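Local coordinates for pancreatic lipase related protein 2 (Equus caballus, PDB 1W52) that probably hydrolyses galactolipids and triacylglycerols to release fatty acids, as a secreted calcium-binding lipase of the alpha/beta-hydrolase superfamily, at residues Phe39-Asn44 against Ser64-Ser69; Arg70-Val75 against Asn102-Asp107; Asp288-Phe293 against Thr326-Thr331; Gln294-Phe299 against Tyr385-Asp390. One frame throughout, in Å; residues are numbered along the deposited sequence.

Contact 1. Residues Phe39-Asn44 against Ser64-Ser69; sequences FLLYTN and SNFQSS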
loop_
_atom_site.group_PDB
_atom_site.type_symbol
_atom_site.label_atom_id
_atom_site.label_comp_id
_atom_site.label_asym_id
_atom_site.label_seq_id
_atom_site.Cartn_x
_atom_site.Cartn_y
_atom_site.Cartn_z
ATOM N N PHE A 39 -21.119 7.893 10.500
ATOM C CA PHE A 39 -19.792 8.248 11.011
ATOM C C PHE A 39 -19.548 7.703 12.413
ATOM O O PHE A 39 -20.275 8.015 13.325
ATOM C CB PHE A 39 -19.714 9.747 11.032
ATOM C CG PHE A 39 -19.901 10.365 9.682
ATOM C CD1 PHE A 39 -18.930 10.222 8.734
ATOM C CD2 PHE A 39 -21.041 11.096 9.382
ATOM C CE1 PHE A 39 -19.079 10.785 7.498
ATOM C CE2 PHE A 39 -21.205 11.705 8.133
ATOM C CZ PHE A 39 -20.223 11.537 7.181
ATOM N N LEU A 40 -18.551 6.848 12.584
ATOM C CA LEU A 40 -18.332 6.191 13.878
ATOM C C LEU A 40 -17.026 6.646 14.479
ATOM O O LEU A 40 -15.967 6.498 13.853
ATOM C CB LEU A 40 -18.270 4.698 13.748
ATOM C CG LEU A 40 -19.250 4.107 12.752
ATOM C CD1 LEU A 40 -19.158 2.638 12.853
ATOM C CD2 LEU A 40 -20.677 4.568 13.017
ATOM N N LEU A 41 -17.107 7.197 15.699
ATOM C CA LEU A 41 -15.995 7.988 16.246
ATOM C C LEU A 41 -15.192 7.259 17.316
ATOM O O LEU A 41 -15.713 6.839 18.329
ATOM C CB LEU A 41 -16.466 9.353 16.762
ATOM C CG LEU A 41 -15.366 10.355 17.161
ATOM C CD1 LEU A 41 -14.079 10.226 16.390
ATOM C CD2 LEU A 41 -15.834 11.748 16.940
ATOM N N TYR A 42 -13.917 7.100 17.029
ATOM C CA TYR A 42 -12.990 6.473 17.911
ATOM C C TYR A 42 -11.925 7.528 18.225
ATOM O O TYR A 42 -11.507 8.284 17.354
ATOM C CB TYR A 42 -12.357 5.276 17.222
ATOM C CG TYR A 42 -13.258 4.065 16.984
ATOM C CD1 TYR A 42 -13.371 3.080 17.952
ATOM C CD2 TYR A 42 -13.935 3.858 15.753
ATOM C CE1 TYR A 42 -14.170 1.930 17.730
ATOM C CE2 TYR A 42 -14.742 2.708 15.529
ATOM C CZ TYR A 42 -14.851 1.750 16.523
ATOM O OH TYR A 42 -15.619 0.611 16.371
ATOM N N THR A 43 -11.538 7.582 19.495
ATOM C CA THR A 43 -10.537 8.513 20.041
ATOM C C THR A 43 -9.829 7.793 21.170
ATOM O O THR A 43 -10.341 6.797 21.675
ATOM C CB THR A 43 -11.178 9.774 20.647
ATOM O OG1 THR A 43 -12.344 9.404 21.405
ATOM C CG2 THR A 43 -11.679 10.735 19.573
ATOM N N ASN A 44 -8.683 8.311 21.608
ATOM C CA ASN A 44 -7.844 7.527 22.512
ATOM C C ASN A 44 -8.607 7.331 23.800
ATOM O O ASN A 44 -8.360 6.385 24.535
ATOM C CB ASN A 44 -6.510 8.188 22.787
ATOM C CG ASN A 44 -5.840 8.644 21.556
ATOM O OD1 ASN A 44 -6.260 9.619 20.961
ATOM N ND2 ASN A 44 -4.792 7.959 21.157
ATOM N N SER A 64 -19.298 14.715 22.285
ATOM C CA SER A 64 -18.416 13.548 22.036
ATOM C C SER A 64 -16.930 13.818 22.280
ATOM O O SER A 64 -16.476 14.982 22.311
ATOM C CB SER A 64 -18.565 13.071 20.594
ATOM O OG SER A 64 -18.159 14.085 19.684
ATOM N N ASN A 65 -16.173 12.730 22.374
ATOM C CA ASN A 65 -14.756 12.788 22.724
ATOM C C ASN A 65 -13.879 13.391 21.642
ATOM O O ASN A 65 -12.675 13.590 21.835
ATOM C CB ASN A 65 -14.240 11.401 23.076
ATOM C CG ASN A 65 -14.920 10.831 24.284
ATOM O OD1 ASN A 65 -16.124 10.934 24.431
ATOM N ND2 ASN A 65 -14.153 10.227 25.165
ATOM N N PHE A 66 -14.478 13.686 20.501
ATOM C CA PHE A 66 -13.745 14.346 19.448
ATOM C C PHE A 66 -12.927 15.471 20.062
ATOM O O PHE A 66 -13.456 16.211 20.858
ATOM C CB PHE A 66 -14.719 14.893 18.412
ATOM C CG PHE A 66 -14.073 15.733 17.335
ATOM C CD1 PHE A 66 -14.032 17.102 17.438
ATOM C CD2 PHE A 66 -13.538 15.153 16.219
ATOM C CE1 PHE A 66 -13.454 17.853 16.457
ATOM C CE2 PHE A 66 -12.966 15.924 15.230
ATOM C CZ PHE A 66 -12.925 17.263 15.348
ATOM N N GLN A 67 -11.656 15.590 19.673
ATOM C CA GLN A 67 -10.716 16.583 20.202
ATOM C C GLN A 67 -10.249 17.525 19.097
ATOM O O GLN A 67 -9.424 17.158 18.270
ATOM C CB GLN A 67 -9.508 15.918 20.905
ATOM C CG GLN A 67 -9.069 14.530 20.399
ATOM C CD GLN A 67 -8.585 13.545 21.511
ATOM O OE1 GLN A 67 -9.222 13.432 22.551
ATOM N NE2 GLN A 67 -7.480 12.821 21.263
ATOM N N SER A 68 -10.765 18.753 19.098
ATOM C CA SER A 68 -10.415 19.725 18.054
ATOM C C SER A 68 -8.926 20.057 18.021
ATOM O O SER A 68 -8.428 20.629 17.060
ATOM C CB SER A 68 -11.229 21.008 18.216
ATOM O OG SER A 68 -10.655 21.804 19.242
ATOM N N SER A 69 -8.240 19.699 19.094
ATOM C CA SER A 69 -6.789 19.854 19.196
ATOM C C SER A 69 -5.964 18.943 18.244
ATOM O O SER A 69 -4.879 19.326 17.800
ATOM C CB SER A 69 -6.359 19.611 20.646
ATOM O OG SER A 69 -4.943 19.652 20.770
#

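Contact 2. Residues Arg70-Val75 against Asn102-Asp107; sequences RKTHFV and NCISVD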
loop_
_atom_site.group_PDB
_atom_site.type_symbol
_atom_site.label_atom_id
_atom_site.label_comp_id
_atom_site.label_asym_id
_atom_site.label_seq_id
_atom_site.Cartn_x
_atom_site.Cartn_y
_atom_site.Cartn_z
ATOM N N ARG A 70 -6.496 17.760 17.924
ATOM C CA ARG A 70 -5.754 16.686 17.234
ATOM C C ARG A 70 -6.104 16.452 15.771
ATOM O O ARG A 70 -7.221 16.785 15.381
ATOM C CB ARG A 70 -6.068 15.399 17.949
ATOM C CG ARG A 70 -5.766 15.490 19.402
ATOM C CD ARG A 70 -4.356 15.868 19.626
ATOM N NE ARG A 70 -3.868 15.453 20.917
ATOM C CZ ARG A 70 -2.620 15.610 21.299
ATOM N NH1 ARG A 70 -1.730 16.118 20.474
ATOM N NH2 ARG A 70 -2.245 15.235 22.495
ATOM N N LYS A 71 -5.182 15.855 14.984
ATOM C CA LYS A 71 -5.515 15.332 13.626
ATOM C C LYS A 71 -6.778 14.461 13.633
ATOM O O LYS A 71 -7.121 13.906 14.653
ATOM C CB LYS A 71 -4.419 14.418 13.051
ATOM C CG LYS A 71 -3.179 15.094 12.486
ATOM C CD LYS A 71 -2.209 14.079 11.802
ATOM C CE LYS A 71 -2.715 13.639 10.427
ATOM N NZ LYS A 71 -2.972 14.759 9.419
ATOM N N THR A 72 -7.445 14.325 12.496
ATOM C CA THR A 72 -8.566 13.404 12.384
ATOM C C THR A 72 -8.444 12.482 11.167
ATOM O O THR A 72 -8.335 12.934 10.018
ATOM C CB THR A 72 -9.841 14.177 12.303
ATOM O OG1 THR A 72 -9.984 14.993 13.481
ATOM C CG2 THR A 72 -11.057 13.239 12.246
ATOM N N HIS A 73 -8.441 11.182 11.431
ATOM C CA HIS A 73 -8.420 10.175 10.374
ATOM C C HIS A 73 -9.825 9.653 10.074
ATOM O O HIS A 73 -10.578 9.269 10.957
ATOM C CB HIS A 73 -7.493 9.033 10.759
ATOM C CG HIS A 73 -6.106 9.497 11.071
ATOM N ND1 HIS A 73 -5.258 9.982 10.109
ATOM C CD2 HIS A 73 -5.427 9.566 12.241
ATOM C CE1 HIS A 73 -4.110 10.325 10.669
ATOM N NE2 HIS A 73 -4.184 10.076 11.962
ATOM N N PHE A 74 -10.166 9.720 8.798
ATOM C CA PHE A 74 -11.378 9.135 8.256
ATOM C C PHE A 74 -10.943 7.888 7.494
ATOM O O PHE A 74 -9.922 7.898 6.772
ATOM C CB PHE A 74 -11.993 10.110 7.276
ATOM C CG PHE A 74 -12.835 11.204 7.922
ATOM C CD1 PHE A 74 -12.467 12.573 7.825
ATOM C CD2 PHE A 74 -14.031 10.894 8.551
ATOM C CE1 PHE A 74 -13.266 13.551 8.336
ATOM C CE2 PHE A 74 -14.823 11.895 9.072
ATOM C CZ PHE A 74 -14.436 13.216 8.952
ATOM N N VAL A 75 -11.717 6.826 7.643
ATOM C CA VAL A 75 -11.454 5.573 6.947
ATOM C C VAL A 75 -12.705 5.116 6.227
ATOM O O VAL A 75 -13.638 4.681 6.841
ATOM C CB VAL A 75 -11.065 4.540 7.948
ATOM C CG1 VAL A 75 -10.937 3.207 7.298
ATOM C CG2 VAL A 75 -9.737 4.949 8.581
ATOM N N ASN A 102 -8.284 11.645 16.654
ATOM C CA ASN A 102 -9.634 11.300 16.274
ATOM C C ASN A 102 -9.622 10.432 15.048
ATOM O O ASN A 102 -9.101 10.836 13.994
ATOM C CB ASN A 102 -10.385 12.570 15.879
ATOM C CG ASN A 102 -10.296 13.636 16.914
ATOM O OD1 ASN A 102 -10.594 13.377 18.088
ATOM N ND2 ASN A 102 -9.892 14.857 16.501
ATOM N N CYS A 103 -10.220 9.249 15.146
ATOM C CA CYS A 103 -10.365 8.406 13.967
ATOM C C CYS A 103 -11.810 8.017 13.741
ATOM O O CYS A 103 -12.417 7.413 14.586
ATOM C CB CYS A 103 -9.454 7.183 14.058
ATOM S SG CYS A 103 -9.427 6.260 12.496
ATOM N N ILE A 104 -12.356 8.410 12.600
ATOM C CA ILE A 104 -13.719 8.037 12.205
ATOM C C ILE A 104 -13.737 7.034 11.037
ATOM O O ILE A 104 -13.026 7.198 10.028
ATOM C CB ILE A 104 -14.558 9.275 11.765
ATOM C CG1 ILE A 104 -14.475 10.433 12.773
ATOM C CG2 ILE A 104 -16.008 8.867 11.521
ATOM C CD1 ILE A 104 -14.756 11.779 12.132
ATOM N N SER A 105 -14.594 6.025 11.195
ATOM C CA SER A 105 -14.835 4.992 10.212
ATOM C C SER A 105 -16.143 5.361 9.570
ATOM O O SER A 105 -17.124 5.556 10.262
ATOM C CB SER A 105 -14.923 3.640 10.914
ATOM O OG SER A 105 -15.462 2.637 10.061
ATOM N N VAL A 106 -16.137 5.531 8.255
ATOM C CA VAL A 106 -17.325 5.940 7.515
ATOM C C VAL A 106 -18.058 4.693 7.001
ATOM O O VAL A 106 -17.672 4.123 5.981
ATOM C CB VAL A 106 -16.954 6.833 6.335
ATOM C CG1 VAL A 106 -18.210 7.199 5.523
ATOM C CG2 VAL A 106 -16.219 8.090 6.807
ATOM N N ASP A 107 -19.095 4.257 7.710
ATOM C CA ASP A 107 -19.830 3.068 7.305
ATOM C C ASP A 107 -20.973 3.417 6.387
ATOM O O ASP A 107 -21.901 4.074 6.804
ATOM C CB ASP A 107 -20.397 2.351 8.516
ATOM C CG ASP A 107 -21.340 1.204 8.130
ATOM O OD1 ASP A 107 -22.437 1.490 7.674
ATOM O OD2 ASP A 107 -21.090 -0.005 8.245
#

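Contact 3. Residues Asp288-Phe293 against Thr326-Thr331; sequences DSYDKF and TFFLNT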
loop_
_atom_site.group_PDB
_atom_site.type_symbol
_atom_site.label_atom_id
_atom_site.label_comp_id
_atom_site.label_asym_id
_atom_site.label_seq_id
_atom_site.Cartn_x
_atom_site.Cartn_y
_atom_site.Cartn_z
ATOM N N ASP A 288 11.779 4.145 -12.461
ATOM C CA ASP A 288 10.978 4.402 -13.672
ATOM C C ASP A 288 9.999 3.306 -13.888
ATOM O O ASP A 288 8.968 3.522 -14.478
ATOM C CB ASP A 288 11.830 4.429 -14.944
ATOM C CG ASP A 288 13.066 5.295 -14.807
ATOM O OD1 ASP A 288 12.885 6.516 -14.579
ATOM O OD2 ASP A 288 14.244 4.855 -14.910
ATOM N N SER A 289 10.376 2.104 -13.480
ATOM C CA SER A 289 9.570 0.924 -13.720
ATOM C C SER A 289 10.004 -0.170 -12.787
ATOM O O SER A 289 11.159 -0.213 -12.348
ATOM C CB SER A 289 9.755 0.433 -15.142
ATOM O OG SER A 289 11.088 0.019 -15.328
ATOM N N TYR A 290 9.076 -1.085 -12.516
ATOM C CA TYR A 290 9.297 -2.103 -11.489
ATOM C C TYR A 290 10.419 -3.046 -11.881
ATOM O O TYR A 290 11.028 -3.707 -11.013
ATOM C CB TYR A 290 8.013 -2.880 -11.270
ATOM C CG TYR A 290 8.081 -4.010 -10.281
ATOM C CD1 TYR A 290 8.504 -3.799 -8.994
ATOM C CD2 TYR A 290 7.686 -5.295 -10.631
ATOM C CE1 TYR A 290 8.542 -4.853 -8.042
ATOM C CE2 TYR A 290 7.710 -6.346 -9.707
ATOM C CZ TYR A 290 8.139 -6.107 -8.412
ATOM O OH TYR A 290 8.182 -7.098 -7.467
ATOM N N ASP A 291 10.672 -3.120 -13.192
ATOM C CA ASP A 291 11.663 -4.054 -13.711
ATOM C C ASP A 291 13.016 -3.505 -13.345
ATOM O O ASP A 291 13.818 -4.210 -12.752
ATOM C CB ASP A 291 11.530 -4.268 -15.221
ATOM C CG ASP A 291 10.150 -4.763 -15.619
ATOM O OD1 ASP A 291 9.272 -3.876 -15.860
ATOM O OD2 ASP A 291 9.847 -5.991 -15.685
ATOM N N LYS A 292 13.250 -2.233 -13.649
ATOM C CA LYS A 292 14.476 -1.564 -13.255
ATOM C C LYS A 292 14.696 -1.776 -11.780
ATOM O O LYS A 292 15.792 -1.966 -11.339
ATOM C CB LYS A 292 14.383 -0.082 -13.573
ATOM C CG LYS A 292 15.658 0.683 -13.310
ATOM C CD LYS A 292 15.679 2.020 -14.094
ATOM C CE LYS A 292 16.722 3.037 -13.544
ATOM N NZ LYS A 292 16.268 4.445 -13.775
ATOM N N PHE A 293 13.635 -1.774 -11.008
ATOM C CA PHE A 293 13.760 -2.039 -9.576
ATOM C C PHE A 293 14.181 -3.488 -9.269
ATOM O O PHE A 293 14.980 -3.771 -8.357
ATOM C CB PHE A 293 12.429 -1.738 -8.879
ATOM C CG PHE A 293 12.433 -2.080 -7.455
ATOM C CD1 PHE A 293 13.244 -1.407 -6.587
ATOM C CD2 PHE A 293 11.670 -3.105 -6.972
ATOM C CE1 PHE A 293 13.276 -1.722 -5.210
ATOM C CE2 PHE A 293 11.667 -3.432 -5.567
ATOM C CZ PHE A 293 12.471 -2.728 -4.703
ATOM N N THR A 326 6.547 8.115 -8.567
ATOM C CA THR A 326 6.299 6.707 -8.368
ATOM C C THR A 326 7.438 6.058 -7.641
ATOM O O THR A 326 8.611 6.430 -7.814
ATOM C CB THR A 326 6.068 5.968 -9.691
ATOM O OG1 THR A 326 7.253 6.028 -10.445
ATOM C CG2 THR A 326 5.075 6.665 -10.613
ATOM N N PHE A 327 7.052 5.081 -6.820
ATOM C CA PHE A 327 7.965 4.254 -6.038
ATOM C C PHE A 327 7.592 2.731 -6.050
ATOM O O PHE A 327 6.418 2.358 -6.246
ATOM C CB PHE A 327 8.017 4.741 -4.594
ATOM C CG PHE A 327 8.098 6.213 -4.471
ATOM C CD1 PHE A 327 6.990 7.024 -4.827
ATOM C CD2 PHE A 327 9.278 6.824 -4.009
ATOM C CE1 PHE A 327 7.052 8.403 -4.725
ATOM C CE2 PHE A 327 9.337 8.194 -3.909
ATOM C CZ PHE A 327 8.206 8.981 -4.275
ATOM N N PHE A 328 8.611 1.890 -5.819
ATOM C CA PHE A 328 8.509 0.448 -5.869
ATOM C C PHE A 328 9.122 -0.184 -4.685
ATOM O O PHE A 328 9.846 0.404 -4.001
ATOM C CB PHE A 328 9.175 -0.080 -7.111
ATOM C CG PHE A 328 8.502 0.367 -8.350
ATOM C CD1 PHE A 328 9.039 1.386 -9.118
ATOM C CD2 PHE A 328 7.296 -0.170 -8.728
ATOM C CE1 PHE A 328 8.412 1.834 -10.304
ATOM C CE2 PHE A 328 6.648 0.284 -9.911
ATOM C CZ PHE A 328 7.222 1.289 -10.697
ATOM N N LEU A 329 8.778 -1.410 -4.428
ATOM C CA LEU A 329 9.266 -2.098 -3.261
ATOM C C LEU A 329 8.676 -3.534 -3.260
ATOM O O LEU A 329 7.856 -3.869 -4.135
ATOM C CB LEU A 329 8.877 -1.323 -2.013
ATOM C CG LEU A 329 7.383 -1.299 -1.771
ATOM C CD1 LEU A 329 7.050 -1.152 -0.241
ATOM C CD2 LEU A 329 6.720 -0.256 -2.628
ATOM N N ASN A 330 9.070 -4.360 -2.293
ATOM C CA ASN A 330 8.498 -5.683 -2.186
ATOM C C ASN A 330 8.021 -5.971 -0.762
ATOM O O ASN A 330 8.781 -5.849 0.177
ATOM C CB ASN A 330 9.524 -6.762 -2.644
ATOM C CG ASN A 330 9.762 -6.793 -4.183
ATOM O OD1 ASN A 330 10.902 -7.076 -4.649
ATOM N ND2 ASN A 330 8.713 -6.507 -4.963
ATOM N N THR A 331 6.780 -6.401 -0.605
ATOM C CA THR A 331 6.282 -6.826 0.697
ATOM C C THR A 331 6.578 -8.272 1.028
ATOM O O THR A 331 7.099 -9.011 0.234
ATOM C CB THR A 331 4.771 -6.660 0.749
ATOM O OG1 THR A 331 4.205 -7.266 -0.427
ATOM C CG2 THR A 331 4.403 -5.179 0.721
#

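Contact 4. Residues Gln294-Phe299 against Tyr385-Asp390; sequences QENGCF and YTLDVD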
loop_
_atom_site.group_PDB
_atom_site.type_symbol
_atom_site.label_atom_id
_atom_site.label_comp_id
_atom_site.label_asym_id
_atom_site.label_seq_id
_atom_site.Cartn_x
_atom_site.Cartn_y
_atom_site.Cartn_z
ATOM N N GLN A 294 13.577 -4.394 -10.031
ATOM C CA GLN A 294 13.691 -5.839 -9.834
ATOM C C GLN A 294 15.045 -6.371 -10.328
ATOM O O GLN A 294 15.584 -7.349 -9.784
ATOM C CB GLN A 294 12.511 -6.552 -10.548
ATOM C CG GLN A 294 11.296 -6.847 -9.700
ATOM C CD GLN A 294 11.645 -7.451 -8.350
ATOM O OE1 GLN A 294 10.809 -7.551 -7.482
ATOM N NE2 GLN A 294 12.895 -7.822 -8.167
ATOM N N GLU A 295 15.569 -5.683 -11.349
ATOM C CA GLU A 295 16.878 -5.913 -11.959
ATOM C C GLU A 295 17.949 -5.125 -11.216
ATOM O O GLU A 295 18.779 -4.447 -11.828
ATOM C CB GLU A 295 16.865 -5.416 -13.395
ATOM C CG GLU A 295 15.774 -6.022 -14.233
ATOM C CD GLU A 295 15.650 -5.374 -15.599
ATOM O OE1 GLU A 295 15.398 -4.145 -15.696
ATOM O OE2 GLU A 295 15.792 -6.111 -16.594
ATOM N N ASN A 296 17.894 -5.175 -9.891
ATOM C CA ASN A 296 18.856 -4.492 -9.046
ATOM C C ASN A 296 19.176 -3.020 -9.450
ATOM O O ASN A 296 20.337 -2.653 -9.614
ATOM C CB ASN A 296 20.130 -5.348 -8.973
ATOM C CG ASN A 296 19.836 -6.826 -8.714
ATOM O OD1 ASN A 296 18.996 -7.177 -7.876
ATOM N ND2 ASN A 296 20.528 -7.694 -9.441
ATOM N N GLY A 297 18.136 -2.192 -9.596
ATOM C CA GLY A 297 18.278 -0.770 -9.904
ATOM C C GLY A 297 17.791 0.077 -8.739
ATOM O O GLY A 297 17.374 -0.457 -7.709
ATOM N N CYS A 298 17.885 1.391 -8.889
ATOM C CA CYS A 298 17.343 2.321 -7.913
ATOM C C CYS A 298 17.574 1.917 -6.458
ATOM O O CYS A 298 16.647 1.931 -5.633
ATOM C CB CYS A 298 15.863 2.490 -8.171
ATOM S SG CYS A 298 15.498 2.795 -9.924
ATOM N N PHE A 299 18.820 1.580 -6.139
ATOM C CA PHE A 299 19.201 1.165 -4.784
ATOM C C PHE A 299 20.532 1.854 -4.300
ATOM O O PHE A 299 21.425 2.137 -5.095
ATOM C CB PHE A 299 19.287 -0.357 -4.789
ATOM C CG PHE A 299 19.590 -0.991 -3.453
ATOM C CD1 PHE A 299 20.876 -1.166 -3.043
ATOM C CD2 PHE A 299 18.583 -1.485 -2.644
ATOM C CE1 PHE A 299 21.160 -1.774 -1.796
ATOM C CE2 PHE A 299 18.855 -2.110 -1.379
ATOM C CZ PHE A 299 20.143 -2.246 -0.964
ATOM N N TYR A 385 29.014 -10.969 -9.204
ATOM C CA TYR A 385 27.636 -11.446 -9.322
ATOM C C TYR A 385 26.743 -10.973 -8.136
ATOM O O TYR A 385 26.663 -11.659 -7.097
ATOM C CB TYR A 385 27.627 -13.000 -9.452
ATOM C CG TYR A 385 28.280 -13.596 -10.735
ATOM C CD1 TYR A 385 29.135 -14.707 -10.662
ATOM C CD2 TYR A 385 28.024 -13.057 -12.018
ATOM C CE1 TYR A 385 29.728 -15.245 -11.822
ATOM C CE2 TYR A 385 28.618 -13.598 -13.174
ATOM C CZ TYR A 385 29.464 -14.690 -13.064
ATOM O OH TYR A 385 30.044 -15.237 -14.185
ATOM N N THR A 386 26.080 -9.814 -8.314
ATOM C CA THR A 386 25.137 -9.254 -7.313
ATOM C C THR A 386 23.664 -9.573 -7.566
ATOM O O THR A 386 23.253 -9.895 -8.689
ATOM C CB THR A 386 25.221 -7.700 -7.216
ATOM O OG1 THR A 386 25.199 -7.114 -8.514
ATOM C CG2 THR A 386 26.495 -7.249 -6.683
ATOM N N LEU A 387 22.870 -9.403 -6.506
ATOM C CA LEU A 387 21.402 -9.486 -6.571
ATOM C C LEU A 387 20.687 -8.943 -5.295
ATOM O O LEU A 387 20.960 -9.376 -4.167
ATOM C CB LEU A 387 20.942 -10.929 -6.865
ATOM C CG LEU A 387 19.434 -11.162 -7.079
ATOM C CD1 LEU A 387 19.018 -10.998 -8.550
ATOM C CD2 LEU A 387 19.031 -12.521 -6.514
ATOM N N ASP A 388 19.733 -8.037 -5.502
ATOM C CA ASP A 388 18.976 -7.429 -4.421
ATOM C C ASP A 388 17.973 -8.412 -3.888
ATOM O O ASP A 388 17.440 -9.178 -4.642
ATOM C CB ASP A 388 18.327 -6.160 -4.949
ATOM C CG ASP A 388 19.373 -5.108 -5.304
ATOM O OD1 ASP A 388 20.343 -5.030 -4.512
ATOM O OD2 ASP A 388 19.361 -4.348 -6.310
ATOM N N VAL A 389 17.751 -8.438 -2.591
ATOM C CA VAL A 389 16.881 -9.455 -2.026
ATOM C C VAL A 389 15.994 -8.912 -0.891
ATOM O O VAL A 389 16.251 -7.850 -0.392
ATOM C CB VAL A 389 17.688 -10.704 -1.547
ATOM C CG1 VAL A 389 18.636 -11.191 -2.632
ATOM C CG2 VAL A 389 18.425 -10.447 -0.212
ATOM N N ASP A 390 14.959 -9.645 -0.480
ATOM C CA ASP A 390 13.952 -9.081 0.410
ATOM C C ASP A 390 13.868 -9.893 1.688
ATOM O O ASP A 390 13.592 -11.087 1.649
ATOM C CB ASP A 390 12.605 -9.005 -0.305
ATOM C CG ASP A 390 12.656 -8.098 -1.529
ATOM O OD1 ASP A 390 12.979 -6.915 -1.357
ATOM O OD2 ASP A 390 12.414 -8.459 -2.701
#

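Contact 1. Residues Phe39-Asn44 against Ser64-Ser69
With chi1 of -171° in Leu41 and 174° in Phe66, each CG swings opposite its own backbone N, and the Leu41 CD2 methyl meets Phe66 CB at 3.6 Å. Both belong to the alpha/beta-hydrolase lipase domain: Leu41 lies on strand 38-43, next to the outermost strand 50-53 of the central sheet, and Phe66 in the loop between helix 59-62 and strand 72-76. The Phe66 ring meets this methyl only obliquely and packs farther on against Leu137 of helix 116-141 and against Tyr143. The Thr43 CG2 methyl lies 3.8 Å from Asn65 O. Past the strand, Asn44 has its amide held by Thr101 N bonding to OD1 and by ND2 bonding to Glu99 O. Gln67 NE2 lies 3.4 Å from Asn44 OD1; these two side chains cross, and only their amide planes are near parallel, 11° apart. The side chains of Thr43 and Asn65 meet at about a right angle, with Thr43 OG1 3.2 Å from Asn65 CB.

Contact 2. Residues Arg70-Val75 against Asn102-Asp107
Asn102 meets Thr72 through CB and ND2. Its CB lies 3.4 Å from Thr72 OG1 and its CG 3.7 Å from the same Thr72 OG1; beyond CG the amide splits: ND2 donates to Thr72 OG1 at 3.0 Å, with the threonine oxygen close to the plane of the Asn102 amide, while OD1 turns to another partner, the backbone N of Gln67. Thr72 OG1 is also hydrogen-bonded to Tyr143 OH, so two groups grip it. On the same face, Phe74 and Ile104 run alongside each other in the same direction, with Phe74 CD2 3.6 Å from Ile104 CB; Val106 CG2 touches the ring obliquely, and helix 116-141 packs over this side. The opposite face carries His73, Val75, Cys103 and Ser105. There Val75 CG2 approaches Cys103 SG at 4.1 Å, and His73 is held by His149 and Glu99. Between the faces run the backbone bonds of a parallel pair: His73 N to Asn102 O at 2.7 Å, Ile104 N to His73 O, Val75 N to Ile104 O, and Val106 N to Val75 O at 3.0 Å. The two strand directions differ by 15°. Helix 87-96, tied to Cys103 by the Cys92 disulfide, connects the two neighbours, making a beta-alpha-beta crossover of the alpha/beta-hydrolase sheet.

Contact 3. Residues Asp288-Phe293 against Thr326-Thr331
The Phe328 ring lies against the first turn of the short helix 290-294: Tyr290 N sits 3.5 Å above its plane, offset toward the rim by CZ. Tyr290 CB adds an off-centre CH-pi contact, 4.1 Å from the Phe328 ring centroid, whereas the two rings meet obliquely, their planes 41° apart. One helical turn on, Phe293 has CG trans to its backbone N (chi1 175°), which lays its ring over the strand: Phe328 CB stands over one face, 4.2 Å from the Phe293 centroid, and Phe293 CZ reaches Leu329 CA at 3.6 Å. The helix thus packs beside the end of the central alpha/beta-hydrolase sheet, following edge strand 285-286, which runs antiparallel to strand 325-329. Ser289 occupies the N-cap position, and Phe229 of the neighbouring strand 226-230 also meets the Phe328 ring. Farther along, Asn330 ND2 donates to Tyr290 OH at 2.6 Å with an N-H...O angle of 146°. It approaches at the edge of the tyrosine ring, near its plane, while the amide itself stands almost perpendicular to that ring.

Contact 4. Residues Gln294-Phe299 against Tyr385-Asp390
Asp388 N donates to Asn296 OD1 at 2.6 Å, nearly straight at 171°. The donor stands well above the carbonyl plane of the amide, 57° out of it, so the oxygen is approached from over its flat side. The other branch of the amide runs beside Leu387, with Asn296 ND2 3.5 Å from Leu387 CA and 3.7 Å from Leu387 CD1. The amide and the Asp388 carboxylate stand perpendicular to each other. Asp388 OD1 lies over the centre of one face of the Phe299 ring, 4.1 Å above its plane, with ring and carboxylate 29° from parallel. This is where the lipase domain meets the C-terminal PLAT domain: segment 294-299 leaves the end of helix 290-294 as a loop, and Asp388 lies on strand 387-391, which pairs antiparallel with strand 340-344. From that partner strand Arg343 forms a salt bridge through NE with Asp388 OD1, probably offsetting its charge, and Arg343 and Arg341 both touch Phe299. On the loop side, Glu295 is the centre of an inverse gamma turn, closed by a weak bond from Asn296 N to Gln294 O. Asn296 then takes up left-handed backbone angles, which turn its CB toward the strand. Two residues on, the disulfide from Cys298 to Cys287 ties the loop back to the chain just ahead of helix 290-294.

From the N terminus, contact 1 closes first, folding the loop after helix 59-62 back onto strand 38-43. Contact 2 opens directly afterwards and closes the crossover through helix 87-96; the two are in series yet adjoin, since strand 102-107 lies between strands 38-43 and 72-76. Some 31 Å from contact 2, centre to centre, and across the middle of the chain, contact 3 packs helix 290-294 on strand 325-329 near the other end of the same sheet. Contact 4 begins inside the span of contact 3 and ends beyond it, so the two cross, joining that end of the lipase sheet to the PLAT domain.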